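Local coordinates for heme-binding protein A / AI-2 binding protein A (Helicobacter pylori SS1, PDB 6OFQ) that probably serves as the periplasmic substrate-binding component of a peptide ABC transporter, capturing short peptides such as STSA, at residues 35-46 with 53-62. Sequence-based numbering, arbitrary orientation.
Sequences FARGADGSSMDP and ESYVATGNIY
Phe-35 CE1 rests against Val-56 CG1 where strand 32-37, in a mixed sheet of this type II periplasmic binding protein, packs against helix 52-61; beyond the strand the chain runs as a loop along the helix. Arg-37 bends at chi2 and slides past Glu-53 in the opposite direction, bringing NH1 to two acceptors near the guanidinium plane: Glu-53 O at 3.0 Å and, in a salt bridge, Glu-53 OE1 at 2.9 Å. The carboxylate, turned 76° from the guanidinium, is met from above its own plane. Its OE2 accepts a weak bond from Ala-39 N and another from a water that in turn accepts from Gly-38 N. Asp-40 joins the network through OD1 to Arg-37 NH2, while its OD2 accepts from Trp-219 NE1 and Asp-222 N. At Gly-41 the backbones nearly touch, CA lying 3.6 Å from Ser-54 CA. Ser-42 N then donates to Ser-54 OG (2.9 Å, 162°), a hydroxyl also bonded to Asp-51. Ser-43 OG forms an ST turn with Asp-45 N. Met-44, bent at chi2 (-71°), sets SD and CE against Ala-57 CB and touches Phe-216 and Trp-219; its O accepts from Tyr-62 OH at 2.7 Å. Pro-46 packs CB on Tyr-55 CE1 and CD on Tyr-62 CE2 (3.5 Å).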
ATOM      1  N   PHE A  35      -8.184  16.829   5.722  1.00  6.22           N
ATOM      2  CA  PHE A  35      -7.251  15.743   6.048  1.00  5.98           C
ATOM      3  C   PHE A  35      -5.892  16.248   5.579  1.00  5.62           C
ATOM      4  O   PHE A  35      -5.797  16.794   4.479  1.00  7.21           O
ATOM      5  CB  PHE A  35      -7.666  14.535   5.228  1.00  6.10           C
ATOM      6  CG  PHE A  35      -6.799  13.321   5.309  1.00  5.61           C
ATOM      7  CD1 PHE A  35      -5.737  13.129   4.455  1.00  5.89           C
ATOM      8  CD2 PHE A  35      -7.077  12.283   6.162  1.00  5.90           C
ATOM      9  CE1 PHE A  35      -4.968  11.972   4.515  1.00  6.14           C
ATOM     10  CE2 PHE A  35      -6.337  11.111   6.222  1.00  6.63           C
ATOM     11  CZ  PHE A  35      -5.257  10.971   5.382  1.00  6.97           C
ATOM     12  N   ALA A  36      -4.863  16.002   6.363  1.00  5.36           N
ATOM     13  CA  ALA A  36      -3.524  16.380   5.932  1.00  5.05           C
ATOM     14  C   ALA A  36      -2.584  15.187   6.051  1.00  4.97           C
ATOM     15  O   ALA A  36      -2.650  14.341   6.934  1.00  4.68           O
ATOM     16  CB  ALA A  36      -3.003  17.543   6.791  1.00  6.01           C
ATOM     17  N   ARG A  37      -1.599  15.212   5.154  1.00  4.86           N
ATOM     18  CA  ARG A  37      -0.639  14.153   4.985  1.00  4.84           C
ATOM     19  C   ARG A  37       0.640  14.699   4.406  1.00  4.64           C
ATOM     20  O   ARG A  37       0.737  15.856   3.993  1.00  4.40           O
ATOM     21  CB  ARG A  37      -1.250  13.023   4.173  1.00  4.75           C
ATOM     22  CG  ARG A  37      -1.910  13.416   2.863  1.00  4.40           C
ATOM     23  CD  ARG A  37      -0.937  13.771   1.755  1.00  4.61           C
ATOM     24  NE  ARG A  37      -1.554  14.028   0.446  1.00  4.72           N
ATOM     25  CZ  ARG A  37      -2.070  13.135  -0.392  1.00  4.55           C
ATOM     26  NH1 ARG A  37      -2.058  11.883  -0.017  1.00  4.15           N
ATOM     27  NH2 ARG A  37      -2.666  13.490  -1.491  1.00  5.14           N
ATOM     28  N   GLY A  38       1.695  13.919   4.420  1.00  4.81           N
ATOM     29  CA  GLY A  38       3.043  14.360   4.135  1.00  5.31           C
ATOM     30  C   GLY A  38       3.486  14.466   2.717  1.00  6.10           C
ATOM     31  O   GLY A  38       4.362  15.273   2.413  1.00  7.11           O
ATOM     32  N   ALA A  39       2.930  13.694   1.788  1.00  6.26           N
ATOM     33  CA  ALA A  39       3.325  13.661   0.365  1.00  6.55           C
ATOM     34  C   ALA A  39       2.085  13.435  -0.472  1.00  6.72           C
ATOM     35  O   ALA A  39       1.208  12.633  -0.146  1.00  5.34           O
ATOM     36  CB  ALA A  39       4.338  12.578   0.141  1.00  7.41           C
ATOM     37  N   ASP A  40       2.075  14.137  -1.586  1.00  6.19           N
ATOM     38  CA  ASP A  40       0.950  14.055  -2.525  1.00  6.02           C
ATOM     39  C   ASP A  40       0.879  12.683  -3.206  1.00  6.05           C
ATOM     40  O   ASP A  40       1.828  11.956  -3.262  1.00  5.90           O
ATOM     41  CB  ASP A  40       1.123  15.146  -3.576  1.00  6.39           C
ATOM     42  CG  ASP A  40      -0.126  15.470  -4.369  1.00  7.37           C
ATOM     43  OD1 ASP A  40      -1.245  15.051  -4.002  1.00  7.49           O
ATOM     44  OD2 ASP A  40       0.083  16.165  -5.407  1.00  8.73           O
ATOM     45  N   GLY A  41      -0.318  12.409  -3.709  1.00  6.02           N
ATOM     46  CA  GLY A  41      -0.465  11.291  -4.654  1.00  5.98           C
ATOM     47  C   GLY A  41       0.313  11.529  -5.938  1.00  6.17           C
ATOM     48  O   GLY A  41       0.694  12.666  -6.277  1.00  6.11           O
ATOM     49  N   SER A  42       0.511  10.443  -6.683  1.00  5.75           N
ATOM     50  CA  SER A  42       1.279  10.446  -7.910  1.00  6.18           C
ATOM     51  C   SER A  42       0.417  10.197  -9.152  1.00  6.71           C
ATOM     52  O   SER A  42       0.910  10.393 -10.273  1.00  8.06           O
ATOM     53  CB  SER A  42       2.411   9.403  -7.822  1.00  7.21           C
ATOM     54  OG  SER A  42       3.418   9.818  -6.900  1.00  8.68           O
ATOM     55  N   SER A  43      -0.844   9.825  -8.985  1.00  5.78           N
ATOM     56  CA  SER A  43      -1.712   9.558 -10.137  1.00  5.57           C
ATOM     57  C   SER A  43      -3.146   9.575  -9.592  1.00  5.77           C
ATOM     58  O   SER A  43      -3.368   9.337  -8.366  1.00  6.14           O
ATOM     59  CB  SER A  43      -1.387   8.214 -10.794  1.00  5.86           C
ATOM     60  OG  SER A  43      -2.141   8.052 -12.019  1.00  5.88           O
ATOM     61  N   MET A  44      -4.103   9.689 -10.511  1.00  5.47           N
ATOM     62  CA  MET A  44      -5.498   9.404 -10.262  1.00  5.19           C
ATOM     63  C   MET A  44      -5.972   8.077 -10.914  1.00  5.02           C
ATOM     64  O   MET A  44      -7.149   7.779 -10.819  1.00  5.01           O
ATOM     65  CB  MET A  44      -6.385  10.569 -10.720  1.00  6.02           C
ATOM     66  CG  MET A  44      -6.139  11.779  -9.835  1.00  6.73           C
ATOM     67  SD  MET A  44      -6.784  11.593  -8.161  1.00  7.75           S
ATOM     68  CE  MET A  44      -5.803  12.846  -7.342  1.00  8.01           C
ATOM     69  N   ASP A  45      -5.065   7.342 -11.511  1.00  4.83           N
ATOM     70  CA  ASP A  45      -5.347   5.962 -11.978  1.00  4.77           C
ATOM     71  C   ASP A  45      -4.597   5.014 -11.032  1.00  4.26           C
ATOM     72  O   ASP A  45      -3.379   4.898 -11.109  1.00  4.42           O
ATOM     73  CB  ASP A  45      -4.897   5.758 -13.436  1.00  4.86           C
ATOM     74  CG  ASP A  45      -5.150   4.370 -13.960  1.00  5.58           C
ATOM     75  OD1 ASP A  45      -5.505   3.438 -13.198  1.00  4.66           O
ATOM     76  OD2 ASP A  45      -5.097   4.170 -15.200  1.00  5.68           O
ATOM     77  N   PRO A  46      -5.324   4.335 -10.145  1.00  4.10           N
ATOM     78  CA  PRO A  46      -4.657   3.534  -9.110  1.00  4.44           C
ATOM     79  C   PRO A  46      -3.903   2.339  -9.624  1.00  4.33           C
ATOM     80  O   PRO A  46      -3.047   1.811  -8.902  1.00  5.10           O
ATOM     81  CB  PRO A  46      -5.780   3.110  -8.186  1.00  4.48           C
ATOM     82  CG  PRO A  46      -6.912   3.078  -9.104  1.00  4.64           C
ATOM     83  CD  PRO A  46      -6.782   4.221 -10.042  1.00  4.52           C
ATOM     84  N   GLU A  53      -0.223   7.112  -0.284  1.00  4.06           N
ATOM     85  CA  GLU A  53      -0.596   8.501  -0.506  1.00  4.26           C
ATOM     86  C   GLU A  53      -1.460   8.709  -1.726  1.00  4.27           C
ATOM     87  O   GLU A  53      -2.447   9.447  -1.702  1.00  4.31           O
ATOM     88  CB  GLU A  53       0.646   9.409  -0.520  1.00  4.43           C
ATOM     89  CG  GLU A  53       1.448   9.522   0.777  1.00  4.58           C
ATOM     90  CD  GLU A  53       0.780  10.259   1.911  1.00  5.31           C
ATOM     91  OE1 GLU A  53      -0.435  10.456   1.952  1.00  5.17           O
ATOM     92  OE2 GLU A  53       1.538  10.719   2.816  1.00  7.24           O
ATOM     93  N   SER A  54      -1.125   8.049  -2.822  1.00  3.80           N
ATOM     94  CA  SER A  54      -1.970   8.089  -4.010  1.00  3.92           C
ATOM     95  C   SER A  54      -3.376   7.527  -3.726  1.00  3.66           C
ATOM     96  O   SER A  54      -4.377   8.066  -4.216  1.00  5.15           O
ATOM     97  CB  SER A  54      -1.382   7.322  -5.167  1.00  3.89           C
ATOM     98  OG  SER A  54      -0.104   7.839  -5.595  1.00  4.23           O
ATOM     99  N   TYR A  55      -3.417   6.433  -2.964  1.00  3.57           N
ATOM    100  CA  TYR A  55      -4.710   5.808  -2.707  1.00  3.53           C
ATOM    101  C   TYR A  55      -5.616   6.561  -1.782  1.00  3.77           C
ATOM    102  O   TYR A  55      -6.807   6.210  -1.754  1.00  3.27           O
ATOM    103  CB  TYR A  55      -4.522   4.334  -2.277  1.00  3.67           C
ATOM    104  CG  TYR A  55      -3.865   3.455  -3.315  1.00  3.94           C
ATOM    105  CD1 TYR A  55      -3.886   3.702  -4.678  1.00  4.27           C
ATOM    106  CD2 TYR A  55      -3.237   2.246  -2.914  1.00  4.02           C
ATOM    107  CE1 TYR A  55      -3.287   2.832  -5.552  1.00  4.25           C
ATOM    108  CE2 TYR A  55      -2.697   1.358  -3.787  1.00  4.23           C
ATOM    109  CZ  TYR A  55      -2.693   1.655  -5.127  1.00  4.49           C
ATOM    110  OH  TYR A  55      -2.191   0.735  -6.040  1.00  5.01           O
ATOM    111  N   VAL A  56      -5.079   7.549  -1.051  1.00  3.92           N
ATOM    112  CA  VAL A  56      -5.988   8.396  -0.293  1.00  4.69           C
ATOM    113  C   VAL A  56      -7.097   8.958  -1.181  1.00  4.35           C
ATOM    114  O   VAL A  56      -8.284   8.840  -0.831  1.00  5.04           O
ATOM    115  CB  VAL A  56      -5.213   9.542   0.396  1.00  5.21           C
ATOM    116  CG1 VAL A  56      -6.211  10.490   1.073  1.00  5.90           C
ATOM    117  CG2 VAL A  56      -4.181   9.024   1.389  1.00  4.95           C
ATOM    118  N   ALA A  57      -6.742   9.533  -2.311  1.00  4.22           N
ATOM    119  CA  ALA A  57      -7.778  10.032  -3.216  1.00  4.34           C
ATOM    120  C   ALA A  57      -8.514   8.938  -3.999  1.00  4.36           C
ATOM    121  O   ALA A  57      -9.754   8.885  -3.974  1.00  4.92           O
ATOM    122  CB  ALA A  57      -7.232  11.070  -4.188  1.00  5.17           C
ATOM    123  N   THR A  58      -7.742   8.035  -4.597  1.00  3.70           N
ATOM    124  CA  THR A  58      -8.385   7.110  -5.529  1.00  3.70           C
ATOM    125  C   THR A  58      -9.323   6.129  -4.833  1.00  3.32           C
ATOM    126  O   THR A  58     -10.352   5.735  -5.370  1.00  3.14           O
ATOM    127  CB  THR A  58      -7.351   6.359  -6.378  1.00  4.19           C
ATOM    128  OG1 THR A  58      -6.584   5.509  -5.518  1.00  5.38           O
ATOM    129  CG2 THR A  58      -6.454   7.242  -7.154  1.00  4.52           C
ATOM    130  N   GLY A  59      -9.003   5.757  -3.589  1.00  3.06           N
ATOM    131  CA  GLY A  59      -9.857   4.854  -2.832  1.00  3.54           C
ATOM    132  C   GLY A  59     -11.235   5.397  -2.527  1.00  3.92           C
ATOM    133  O   GLY A  59     -12.169   4.635  -2.245  1.00  4.52           O
ATOM    134  N   ASN A  60     -11.387   6.718  -2.524  1.00  4.04           N
ATOM    135  CA  ASN A  60     -12.671   7.343  -2.329  1.00  4.17           C
ATOM    136  C   ASN A  60     -13.475   7.541  -3.655  1.00  4.48           C
ATOM    137  O   ASN A  60     -14.690   7.714  -3.576  1.00  5.29           O
ATOM    138  CB  ASN A  60     -12.410   8.714  -1.700  1.00  4.13           C
ATOM    139  CG  ASN A  60     -12.125   8.618  -0.220  1.00  4.00           C
ATOM    140  OD1 ASN A  60     -13.040   8.378   0.549  1.00  4.08           O
ATOM    141  ND2 ASN A  60     -10.867   8.801   0.180  1.00  4.42           N
ATOM    142  N   ILE A  61     -12.765   7.538  -4.768  1.00  4.87           N
ATOM    143  CA  ILE A  61     -13.328   7.857  -6.090  1.00  4.84           C
ATOM    144  C   ILE A  61     -13.810   6.581  -6.761  1.00  4.83           C
ATOM    145  O   ILE A  61     -14.850   6.568  -7.479  1.00  4.82           O
ATOM    146  CB  ILE A  61     -12.252   8.579  -6.925  1.00  4.80           C
ATOM    147  CG1 ILE A  61     -12.041   9.989  -6.340  1.00  4.83           C
ATOM    148  CG2 ILE A  61     -12.612   8.582  -8.405  1.00  5.45           C
ATOM    149  CD1 ILE A  61     -10.799  10.674  -6.900  1.00  5.20           C
ATOM    150  N   TYR A  62     -13.037   5.498  -6.641  1.00  4.95           N
ATOM    151  CA  TYR A  62     -13.302   4.278  -7.404  1.00  4.70           C
ATOM    152  C   TYR A  62     -13.827   3.164  -6.494  1.00  5.17           C
ATOM    153  O   TYR A  62     -13.465   3.098  -5.326  1.00  6.33           O
ATOM    154  CB  TYR A  62     -12.062   3.695  -8.071  1.00  4.89           C
ATOM    155  CG  TYR A  62     -11.401   4.608  -9.087  1.00  5.56           C
ATOM    156  CD1 TYR A  62     -11.882   4.704 -10.375  1.00  5.37           C
ATOM    157  CD2 TYR A  62     -10.323   5.399  -8.754  1.00  5.61           C
ATOM    158  CE1 TYR A  62     -11.273   5.486 -11.345  1.00  5.71           C
ATOM    159  CE2 TYR A  62      -9.699   6.157  -9.723  1.00  5.69           C
ATOM    160  CZ  TYR A  62     -10.163   6.185 -11.021  1.00  5.21           C
ATOM    161  OH  TYR A  62      -9.474   6.928 -11.963  1.00  6.50           O
TER
HETATM  162  O   HOH W   1      -3.873  11.276  -3.020  1.00  6.59           O
HETATM  163  O   HOH W   2       1.318  11.179   5.505  1.00  6.47           O
HETATM  164  O   HOH W   3      -3.862  10.304  -5.723  1.00  6.40           O